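Local atomic coordinates of fumarylacetoacetate hydrolase (Burkholderia xenovorans, PDB entry 5TI1), a protein that probably hydrolyses fumarylacetoacetate to fumarate and acetoacetate, the last step of phenylalanine and tyrosine breakdown, with the help of a bound divalent metal ion. Residues 223-228 with 259-264; 264-269 with 277-282; 388-393 with 408-413. All blocks are in the same frame, centred on the assembly; numbering follows the deposited sequence.

Interaction 1. Residues 223-228 with 259-264; sequences LDIELE and NDWSAR. With MG (magnesium ion), chain K; NA (sodium ion), chain L.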
loop_
_atom_site.group_PDB
_atom_site.type_symbol
_atom_site.label_atom_id
_atom_site.label_comp_id
_atom_site.label_asym_id
_atom_site.label_seq_id
_atom_site.Cartn_x
_atom_site.Cartn_y
_atom_site.Cartn_z
ATOM N N LEU B 223 -3.813 21.719 9.068
ATOM C CA LEU B 223 -3.182 20.480 9.491
ATOM C C LEU B 223 -3.912 19.917 10.702
ATOM O O LEU B 223 -4.110 20.616 11.706
ATOM C CB LEU B 223 -1.713 20.734 9.815
ATOM C CG LEU B 223 -0.879 19.523 10.198
ATOM C CD1 LEU B 223 -0.837 18.512 9.018
ATOM C CD2 LEU B 223 0.500 19.989 10.620
ATOM N N ASP B 224 -4.310 18.651 10.616
ATOM C CA ASP B 224 -5.189 18.080 11.622
ATOM C C ASP B 224 -4.709 16.681 11.985
ATOM O O ASP B 224 -3.955 16.043 11.243
ATOM C CB ASP B 224 -6.644 18.059 11.119
ATOM C CG ASP B 224 -7.662 17.944 12.246
ATOM O OD1 ASP B 224 -7.249 17.842 13.419
ATOM O OD2 ASP B 224 -8.878 17.963 11.959
ATOM N N ILE B 225 -5.140 16.226 13.159
ATOM C CA ILE B 225 -4.988 14.830 13.555
ATOM C C ILE B 225 -6.192 14.045 13.068
ATOM O O ILE B 225 -7.218 14.622 12.689
ATOM C CB ILE B 225 -4.874 14.665 15.080
ATOM C CG1 ILE B 225 -6.250 14.894 15.718
ATOM C CG2 ILE B 225 -3.811 15.591 15.650
ATOM C CD1 ILE B 225 -6.291 14.665 17.198
ATOM N N GLU B 226 -6.085 12.722 13.112
ATOM C CA GLU B 226 -7.253 11.849 13.114
ATOM C C GLU B 226 -6.980 10.781 14.156
ATOM O O GLU B 226 -6.105 9.928 13.957
ATOM C CB GLU B 226 -7.534 11.239 11.739
ATOM C CG GLU B 226 -7.900 12.290 10.698
ATOM C CD GLU B 226 -8.780 11.757 9.586
ATOM O OE1 GLU B 226 -9.598 12.532 9.047
ATOM O OE2 GLU B 226 -8.654 10.569 9.255
ATOM N N LEU B 227 -7.687 10.875 15.285
ATOM C CA LEU B 227 -7.567 9.900 16.358
ATOM C C LEU B 227 -8.181 8.586 15.906
ATOM O O LEU B 227 -9.373 8.536 15.579
ATOM C CB LEU B 227 -8.265 10.403 17.622
ATOM C CG LEU B 227 -8.579 9.314 18.655
ATOM C CD1 LEU B 227 -7.313 8.803 19.301
ATOM C CD2 LEU B 227 -9.512 9.862 19.720
ATOM N N GLU B 228 -7.368 7.529 15.883
ATOM C CA GLU B 228 -7.809 6.221 15.419
ATOM C C GLU B 228 -7.091 5.127 16.194
ATOM O O GLU B 228 -6.108 5.369 16.897
ATOM C CB GLU B 228 -7.522 6.029 13.925
ATOM C CG GLU B 228 -8.038 7.135 13.027
ATOM C CD GLU B 228 -7.926 6.782 11.568
ATOM O OE1 GLU B 228 -7.937 7.701 10.724
ATOM O OE2 GLU B 228 -7.824 5.577 11.274
ATOM N N ASN B 259 -2.471 7.865 14.504
ATOM C CA ASN B 259 -2.796 9.246 14.178
ATOM C C ASN B 259 -2.609 9.418 12.677
ATOM O O ASN B 259 -1.475 9.491 12.188
ATOM C CB ASN B 259 -1.921 10.229 14.956
ATOM C CG ASN B 259 -2.298 11.680 14.686
ATOM O OD1 ASN B 259 -3.201 11.953 13.880
ATOM N ND2 ASN B 259 -1.621 12.623 15.369
ATOM N N ASP B 260 -3.725 9.500 11.951
ATOM C CA ASP B 260 -3.697 9.684 10.501
ATOM C C ASP B 260 -3.671 11.180 10.206
ATOM O O ASP B 260 -4.695 11.808 9.925
ATOM C CB ASP B 260 -4.901 9.000 9.856
ATOM C CG ASP B 260 -4.980 9.239 8.356
ATOM O OD1 ASP B 260 -3.924 9.511 7.736
ATOM O OD2 ASP B 260 -6.104 9.171 7.801
ATOM N N TRP B 261 -2.467 11.758 10.286
ATOM C CA TRP B 261 -2.288 13.180 10.015
ATOM C C TRP B 261 -2.933 13.565 8.688
ATOM O O TRP B 261 -2.753 12.885 7.675
ATOM C CB TRP B 261 -0.802 13.536 9.989
ATOM C CG TRP B 261 -0.016 13.124 11.200
ATOM C CD1 TRP B 261 0.722 11.979 11.350
ATOM C CD2 TRP B 261 0.134 13.860 12.423
ATOM N NE1 TRP B 261 1.308 11.954 12.597
ATOM C CE2 TRP B 261 0.968 13.098 13.273
ATOM C CE3 TRP B 261 -0.357 15.083 12.882
ATOM C CZ2 TRP B 261 1.338 13.530 14.547
ATOM C CZ3 TRP B 261 0.002 15.509 14.157
ATOM C CH2 TRP B 261 0.846 14.736 14.971
ATOM N N SER B 262 -3.684 14.665 8.701
ATOM C CA SER B 262 -4.468 15.093 7.551
ATOM C C SER B 262 -4.208 16.560 7.257
ATOM O O SER B 262 -4.234 17.390 8.170
ATOM C CB SER B 262 -5.961 14.878 7.801
ATOM O OG SER B 262 -6.270 13.488 7.825
ATOM N N ALA B 263 -3.976 16.875 5.980
ATOM C CA ALA B 263 -3.912 18.252 5.489
ATOM C C ALA B 263 -5.232 18.529 4.777
ATOM O O ALA B 263 -5.398 18.191 3.601
ATOM C CB ALA B 263 -2.719 18.446 4.562
ATOM N N ARG B 264 -6.180 19.136 5.494
ATOM C CA ARG B 264 -7.562 19.129 5.023
ATOM C C ARG B 264 -7.786 20.065 3.851
ATOM O O ARG B 264 -8.645 19.782 3.009
ATOM C CB ARG B 264 -8.514 19.485 6.156
ATOM C CG ARG B 264 -8.361 18.550 7.311
ATOM C CD ARG B 264 -9.608 18.436 8.131
ATOM N NE ARG B 264 -9.405 17.404 9.133
ATOM C CZ ARG B 264 -9.557 16.106 8.905
ATOM N NH1 ARG B 264 -9.936 15.669 7.700
ATOM N NH2 ARG B 264 -9.329 15.246 9.886
HETATM MG MG MG K . -8.210 8.522 8.679
HETATM NA NA NA L . -1.822 10.547 7.410
#

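Interaction 2. Residues 264-269 with 277-282; sequences RDIQQW and FNAKTF. With NA (sodium ion), chain L.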
loop_
_atom_site.group_PDB
_atom_site.type_symbol
_atom_site.label_atom_id
_atom_site.label_comp_id
_atom_site.label_asym_id
_atom_site.label_seq_id
_atom_site.Cartn_x
_atom_site.Cartn_y
_atom_site.Cartn_z
ATOM N N ARG B 264 -6.180 19.136 5.494
ATOM C CA ARG B 264 -7.562 19.129 5.023
ATOM C C ARG B 264 -7.786 20.065 3.851
ATOM O O ARG B 264 -8.645 19.782 3.009
ATOM C CB ARG B 264 -8.514 19.485 6.156
ATOM C CG ARG B 264 -8.361 18.550 7.311
ATOM C CD ARG B 264 -9.608 18.436 8.131
ATOM N NE ARG B 264 -9.405 17.404 9.133
ATOM C CZ ARG B 264 -9.557 16.106 8.905
ATOM N NH1 ARG B 264 -9.936 15.669 7.700
ATOM N NH2 ARG B 264 -9.329 15.246 9.886
ATOM N N ASP B 265 -7.044 21.174 3.776
ATOM C CA ASP B 265 -7.186 22.046 2.614
ATOM C C ASP B 265 -6.594 21.399 1.370
ATOM O O ASP B 265 -7.161 21.516 0.279
ATOM C CB ASP B 265 -6.569 23.428 2.875
ATOM C CG ASP B 265 -5.171 23.372 3.484
ATOM O OD1 ASP B 265 -4.679 22.280 3.822
ATOM O OD2 ASP B 265 -4.560 24.450 3.637
ATOM N N ILE B 266 -5.462 20.700 1.512
ATOM C CA ILE B 266 -4.947 19.894 0.409
ATOM C C ILE B 266 -5.969 18.831 0.016
ATOM O O ILE B 266 -6.149 18.527 -1.171
ATOM C CB ILE B 266 -3.587 19.272 0.793
ATOM C CG1 ILE B 266 -2.523 20.368 0.956
ATOM C CG2 ILE B 266 -3.121 18.264 -0.247
ATOM C CD1 ILE B 266 -1.136 19.836 1.284
ATOM N N GLN B 267 -6.683 18.278 1.001
ATOM C CA GLN B 267 -7.618 17.191 0.707
ATOM C C GLN B 267 -8.801 17.693 -0.107
ATOM O O GLN B 267 -9.209 17.056 -1.086
ATOM C CB GLN B 267 -8.108 16.532 1.999
ATOM C CG GLN B 267 -9.049 15.340 1.751
ATOM C CD GLN B 267 -9.572 14.693 3.030
ATOM O OE1 GLN B 267 -8.868 13.928 3.684
ATOM N NE2 GLN B 267 -10.823 14.986 3.377
ATOM N N GLN B 268 -9.370 18.831 0.297
ATOM C CA GLN B 268 -10.553 19.371 -0.364
ATOM C C GLN B 268 -10.338 19.529 -1.863
ATOM O O GLN B 268 -11.232 19.232 -2.664
ATOM C CB GLN B 268 -10.920 20.717 0.261
ATOM C CG GLN B 268 -12.403 20.975 0.358
ATOM C CD GLN B 268 -13.068 20.087 1.391
ATOM O OE1 GLN B 268 -13.420 18.943 1.107
ATOM N NE2 GLN B 268 -13.234 20.611 2.604
ATOM N N TRP B 269 -9.146 19.976 -2.261
ATOM C CA TRP B 269 -8.894 20.293 -3.660
ATOM C C TRP B 269 -8.568 19.059 -4.499
ATOM O O TRP B 269 -8.897 19.030 -5.690
ATOM C CB TRP B 269 -7.764 21.321 -3.744
ATOM C CG TRP B 269 -7.231 21.590 -5.121
ATOM C CD1 TRP B 269 -5.939 21.437 -5.538
ATOM C CD2 TRP B 269 -7.962 22.079 -6.254
ATOM N NE1 TRP B 269 -5.817 21.806 -6.859
ATOM C CE2 TRP B 269 -7.044 22.200 -7.324
ATOM C CE3 TRP B 269 -9.299 22.434 -6.469
ATOM C CZ2 TRP B 269 -7.424 22.648 -8.589
ATOM C CZ3 TRP B 269 -9.674 22.883 -7.728
ATOM C CH2 TRP B 269 -8.739 22.982 -8.773
ATOM N N PHE B 277 -5.359 11.770 -0.991
ATOM C CA PHE B 277 -4.094 11.246 -1.489
ATOM C C PHE B 277 -2.921 11.968 -0.832
ATOM O O PHE B 277 -2.458 11.547 0.234
ATOM C CB PHE B 277 -4.051 11.354 -3.015
ATOM C CG PHE B 277 -2.848 10.700 -3.637
ATOM C CD1 PHE B 277 -2.488 9.408 -3.290
ATOM C CD2 PHE B 277 -2.086 11.372 -4.574
ATOM C CE1 PHE B 277 -1.394 8.796 -3.868
ATOM C CE2 PHE B 277 -0.985 10.776 -5.147
ATOM C CZ PHE B 277 -0.641 9.475 -4.792
ATOM N N ASN B 278 -2.447 13.071 -1.429
ATOM C CA ASN B 278 -1.336 13.802 -0.819
ATOM C C ASN B 278 -1.694 14.317 0.573
ATOM O O ASN B 278 -0.819 14.447 1.433
ATOM C CB ASN B 278 -0.902 14.954 -1.713
ATOM C CG ASN B 278 -0.021 14.499 -2.864
ATOM O OD1 ASN B 278 0.509 13.383 -2.866
ATOM N ND2 ASN B 278 0.156 15.375 -3.839
ATOM N N ALA B 279 -2.970 14.596 0.818
ATOM C CA ALA B 279 -3.389 15.122 2.106
ATOM C C ALA B 279 -3.230 14.121 3.237
ATOM O O ALA B 279 -3.314 14.522 4.404
ATOM C CB ALA B 279 -4.845 15.554 2.039
ATOM N N LYS B 280 -3.031 12.834 2.920
ATOM C CA LYS B 280 -2.944 11.784 3.923
ATOM C C LYS B 280 -1.586 11.122 4.011
ATOM O O LYS B 280 -1.207 10.660 5.090
ATOM C CB LYS B 280 -3.970 10.680 3.640
ATOM C CG LYS B 280 -5.396 11.157 3.635
ATOM C CD LYS B 280 -5.848 11.462 5.028
ATOM C CE LYS B 280 -7.321 11.171 5.202
ATOM N NZ LYS B 280 -7.704 11.419 6.620
ATOM N N THR B 281 -0.870 11.031 2.900
ATOM C CA THR B 281 0.268 10.138 2.796
ATOM C C THR B 281 1.571 10.763 3.262
ATOM O O THR B 281 2.601 10.087 3.214
ATOM C CB THR B 281 0.440 9.675 1.352
ATOM O OG1 THR B 281 0.759 10.813 0.542
ATOM C CG2 THR B 281 -0.843 8.999 0.842
ATOM N N PHE B 282 1.568 12.031 3.691
ATOM C CA PHE B 282 2.820 12.644 4.129
ATOM C C PHE B 282 3.285 12.104 5.482
ATOM O O PHE B 282 4.474 12.210 5.799
ATOM C CB PHE B 282 2.681 14.173 4.177
ATOM C CG PHE B 282 1.676 14.670 5.186
ATOM C CD1 PHE B 282 0.352 14.855 4.832
ATOM C CD2 PHE B 282 2.068 14.970 6.479
ATOM C CE1 PHE B 282 -0.574 15.313 5.759
ATOM C CE2 PHE B 282 1.158 15.430 7.410
ATOM C CZ PHE B 282 -0.168 15.600 7.052
HETATM NA NA NA L . -1.822 10.547 7.410
#

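Interaction 3. Residues 388-393 with 408-413; sequences SLLELT and RSFIED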
loop_
_atom_site.group_PDB
_atom_site.type_symbol
_atom_site.label_atom_id
_atom_site.label_comp_id
_atom_site.label_asym_id
_atom_site.label_seq_id
_atom_site.Cartn_x
_atom_site.Cartn_y
_atom_site.Cartn_z
ATOM N N SER B 388 -11.005 14.824 15.946
ATOM C CA SER B 388 -10.226 15.702 15.087
ATOM C C SER B 388 -10.462 17.150 15.487
ATOM O O SER B 388 -11.541 17.502 15.961
ATOM C CB SER B 388 -10.589 15.508 13.610
ATOM O OG SER B 388 -11.908 15.961 13.353
ATOM N N LEU B 389 -9.444 17.995 15.274
ATOM C CA LEU B 389 -9.643 19.427 15.473
ATOM C C LEU B 389 -10.707 19.968 14.535
ATOM O O LEU B 389 -11.429 20.905 14.897
ATOM C CB LEU B 389 -8.333 20.199 15.283
ATOM C CG LEU B 389 -7.283 20.177 16.395
ATOM C CD1 LEU B 389 -7.894 20.603 17.711
ATOM C CD2 LEU B 389 -6.640 18.810 16.532
ATOM N N LEU B 390 -10.826 19.388 13.334
ATOM C CA LEU B 390 -11.901 19.772 12.424
ATOM C C LEU B 390 -13.264 19.675 13.109
ATOM O O LEU B 390 -14.095 20.586 13.001
ATOM C CB LEU B 390 -11.857 18.903 11.166
ATOM C CG LEU B 390 -13.055 19.069 10.224
ATOM C CD1 LEU B 390 -13.046 20.448 9.574
ATOM C CD2 LEU B 390 -13.117 17.948 9.177
ATOM N N GLU B 391 -13.505 18.587 13.842
ATOM C CA GLU B 391 -14.763 18.473 14.576
ATOM C C GLU B 391 -14.739 19.307 15.852
ATOM O O GLU B 391 -15.694 20.038 16.139
ATOM C CB GLU B 391 -15.058 17.014 14.916
ATOM C CG GLU B 391 -15.127 16.080 13.712
ATOM C CD GLU B 391 -14.946 14.648 14.122
ATOM O OE1 GLU B 391 -15.955 13.987 14.421
ATOM O OE2 GLU B 391 -13.787 14.186 14.170
ATOM N N LEU B 392 -13.660 19.198 16.632
ATOM C CA LEU B 392 -13.613 19.855 17.934
ATOM C C LEU B 392 -13.842 21.358 17.823
ATOM O O LEU B 392 -14.474 21.954 18.707
ATOM C CB LEU B 392 -12.275 19.563 18.621
ATOM C CG LEU B 392 -12.059 18.099 19.019
ATOM C CD1 LEU B 392 -10.620 17.825 19.433
ATOM C CD2 LEU B 392 -13.044 17.684 20.117
ATOM N N THR B 393 -13.364 21.986 16.748
ATOM C CA THR B 393 -13.512 23.425 16.560
ATOM C C THR B 393 -14.552 23.772 15.502
ATOM O O THR B 393 -14.697 24.948 15.152
ATOM C CB THR B 393 -12.167 24.068 16.193
ATOM O OG1 THR B 393 -11.793 23.697 14.862
ATOM C CG2 THR B 393 -11.080 23.621 17.150
ATOM N N ARG B 408 -6.599 26.993 19.741
ATOM C CA ARG B 408 -6.254 26.264 18.530
ATOM C C ARG B 408 -7.481 26.112 17.654
ATOM O O ARG B 408 -8.563 25.766 18.143
ATOM C CB ARG B 408 -5.667 24.882 18.847
ATOM C CG ARG B 408 -4.224 24.921 19.326
ATOM C CD ARG B 408 -3.305 25.522 18.266
ATOM N NE ARG B 408 -1.908 25.518 18.679
ATOM C CZ ARG B 408 -1.344 26.460 19.434
ATOM N NH1 ARG B 408 -2.067 27.481 19.880
ATOM N NH2 ARG B 408 -0.052 26.384 19.745
ATOM N N SER B 409 -7.310 26.377 16.363
ATOM C CA SER B 409 -8.258 25.898 15.369
ATOM C C SER B 409 -7.694 24.620 14.770
ATOM O O SER B 409 -8.176 23.527 15.077
ATOM C CB SER B 409 -8.524 26.957 14.304
ATOM O OG SER B 409 -9.357 27.972 14.829
ATOM N N PHE B 410 -6.651 24.736 13.954
ATOM C CA PHE B 410 -5.901 23.578 13.489
ATOM C C PHE B 410 -4.507 23.595 14.119
ATOM O O PHE B 410 -4.177 24.477 14.917
ATOM C CB PHE B 410 -5.878 23.541 11.957
ATOM C CG PHE B 410 -7.221 23.233 11.358
ATOM C CD1 PHE B 410 -7.656 21.916 11.234
ATOM C CD2 PHE B 410 -8.075 24.253 10.977
ATOM C CE1 PHE B 410 -8.913 21.623 10.706
ATOM C CE2 PHE B 410 -9.326 23.978 10.453
ATOM C CZ PHE B 410 -9.753 22.656 10.314
ATOM N N ILE B 411 -3.701 22.581 13.789
ATOM C CA ILE B 411 -2.402 22.409 14.431
ATOM C C ILE B 411 -1.415 23.464 13.938
ATOM O O ILE B 411 -1.347 23.776 12.743
ATOM C CB ILE B 411 -1.849 21.000 14.166
ATOM C CG1 ILE B 411 -2.782 19.917 14.722
ATOM C CG2 ILE B 411 -0.459 20.855 14.775
ATOM C CD1 ILE B 411 -2.446 18.534 14.174
ATOM N N GLU B 412 -0.621 23.992 14.853
ATOM C CA GLU B 412 0.375 24.997 14.525
ATOM C C GLU B 412 1.777 24.410 14.653
ATOM O O GLU B 412 1.976 23.347 15.254
ATOM C CB GLU B 412 0.181 26.239 15.410
ATOM C CG GLU B 412 -0.742 27.237 14.732
ATOM C CD GLU B 412 -1.594 28.016 15.685
ATOM O OE1 GLU B 412 -2.645 28.529 15.245
ATOM O OE2 GLU B 412 -1.218 28.126 16.869
ATOM N N ASP B 413 2.743 25.095 14.029
ATOM C CA ASP B 413 4.123 24.631 14.036
ATOM C C ASP B 413 4.651 24.558 15.464
ATOM O O ASP B 413 4.371 25.428 16.292
ATOM C CB ASP B 413 5.002 25.559 13.193
ATOM C CG ASP B 413 4.694 25.475 11.696
ATOM O OD1 ASP B 413 3.954 24.561 11.261
ATOM O OD2 ASP B 413 5.213 26.326 10.947
#

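Interaction 1. Residues 223-228 with 259-264
Asp224 and Ser262 form an antiparallel hydrogen-bonded pair between strands 223-233 and 252-263: Asp224 N gives to Ser262 O at 2.8 Å, and Ser262 N returns a bond to Asp224 O. Leu223 with Ala263 and Leu227 with Asn259 are non-hydrogen-bonded pairs. Regular pairing breaks at Ile225-Glu226 and Asp260-Trp261, where Asp260 centres an inverse gamma turn. There Asn259 OD1 takes Glu226 N at 3.1 Å, while Asp260 N uses a lone pair of Glu226 O in the carbonyl plane.

The guanidinium of Arg264 meets one oxygen of each of two carboxylates at its edge, forming two salt bridges. NE reaches the anti side of Asp224 OD2 at 2.9 Å, the two planes 84° apart; Leu390 N also bonds this oxygen. NH2 meets the anti lone pair of Glu226 OE1 at 2.9 Å, the planes only 34° apart. That straight bond (168° at the hydrogen), with a weak second from NH1, helps hold the Glu226 carboxylate, whose OE2 binds the magnesium ion at 2.2 Å. Glu228 OE1 joins it, its other oxygen held by Gly376. Asp260 divides its carboxylate between two metals: OD2 binds magnesium at 2.4 Å and OD1 binds sodium at 2.4 Å. Trp261 O is a further sodium ligand.

With Asp153 completing the protein ligands of magnesium, this all-buried strand pair forms the acidic metal site of the FAH fold.

Interaction 2. Residues 264-269 with 277-282
Ile266, in the first turn of helix 264-270, sets its CG2 branch against the start of the short helix 278-281. That methyl lies 3.9 Å from Ala279 CB and a similar distance from the Ala279 backbone N; with CG2 anti to the Ile266 N, the other branch, CG1, is left beside that N. The same methyl also reaches Asn278 CB at 4.2 Å. The polar end of Asn278 is engaged elsewhere, its ND2 bonding to His359 O of the second subunit.

Gln267 follows, and here the two backbones come closest, its CA 4.9 Å from that of Ala279. Gln267 CB and Ala279 CB are only 3.4 Å apart. Beyond CB the glutamine runs extended (chi1 -178°, chi2 -179°) and crosses the lysine obliquely, bringing OE1 to 3.5 Å from Lys280 CE. Lys280 bends at chi2 and chi3, and its NZ bonds to Ser262 OG, while its backbone O is a sodium ligand at 2.4 Å.

The contact is therefore mainly apolar. At its polar end Gln267 OE1 stays 4.0 Å from Lys280 NZ, too far for a hydrogen bond, yet this sets Gln267, predicted to bind substrate, beside a lysine whose side chain comes within about 4 Å of the magnesium ion.

Interaction 3. Residues 388-393 with 408-413
A single-turn helix, 389-392, capped at its N-terminus by Ser388, packs here on the loop that leads from strand 407-408 towards strand 416-424. Ser388 OG accepts from Glu391 N at 3.1 Å and in turn donates to Glu391 OE2. The same OE2 makes a weak hydrogen bond with His160, the predicted proton acceptor, so the cap probably helps position that histidine.

Across the contact, Leu389 CB lies 3.3 Å from Ser409 O, with CG and CD1 somewhat farther from the same oxygen. Thr393 CG2 approaches from the other end of the turn, 3.6 Å from Ser409 O and 3.5 Å from Arg408 O. This methyl faces the loop because chi1 of 71° sends CG2 anti to the carbonyl carbon of Thr393, while OG1 turns back to donate to Leu389 O at 2.8 Å. Thr393 N reaches that same oxygen from the opposite face of its plane, so two bonds grip it. Ser409 O is buried without a hydrogen-bonding partner in the model; Thr393 OG1, 3.6 Å from it, spends its proton on Leu389 O.

Leu390 and Phe410 lie side by side, pointing the same way: CD1 of the leucine is 4.0 Å from CZ of the ring, and Leu390 CA meets CE1. Leu389 CD2 touches Ile411 CG1.

Strand 223-233 lies against the N-terminal end of the helix, Asp224 OD1 accepting from Leu389 N; a backbone bond joins Ile411 N to Leu223 O, and strand 339-345 packs against Leu389 through Ile341.

Along the chain the three contacts come in series, all within the C-terminal FAA-hydrolase region and on the same side of the chain's centre. Interaction 1 is central: its centre is about 10 Å from those of interactions 2 and 3, which are about 15 Å apart. Strand 252-263 runs directly into helix 264-270, so Arg264 belongs to both interactions 1 and 2. Ala263 N to Ala279 O (2.9 Å) and the packing of Phe282 on Leu223 and Trp261 further tie these two, which also share the sodium ion. Asp224 connects interaction 1 to interaction 3. Packing of Arg264 on Leu390 and Phe410 closes the triangle, so the strands carrying the metal ligands are bordered by helix 264-270 and the 389-392 turn.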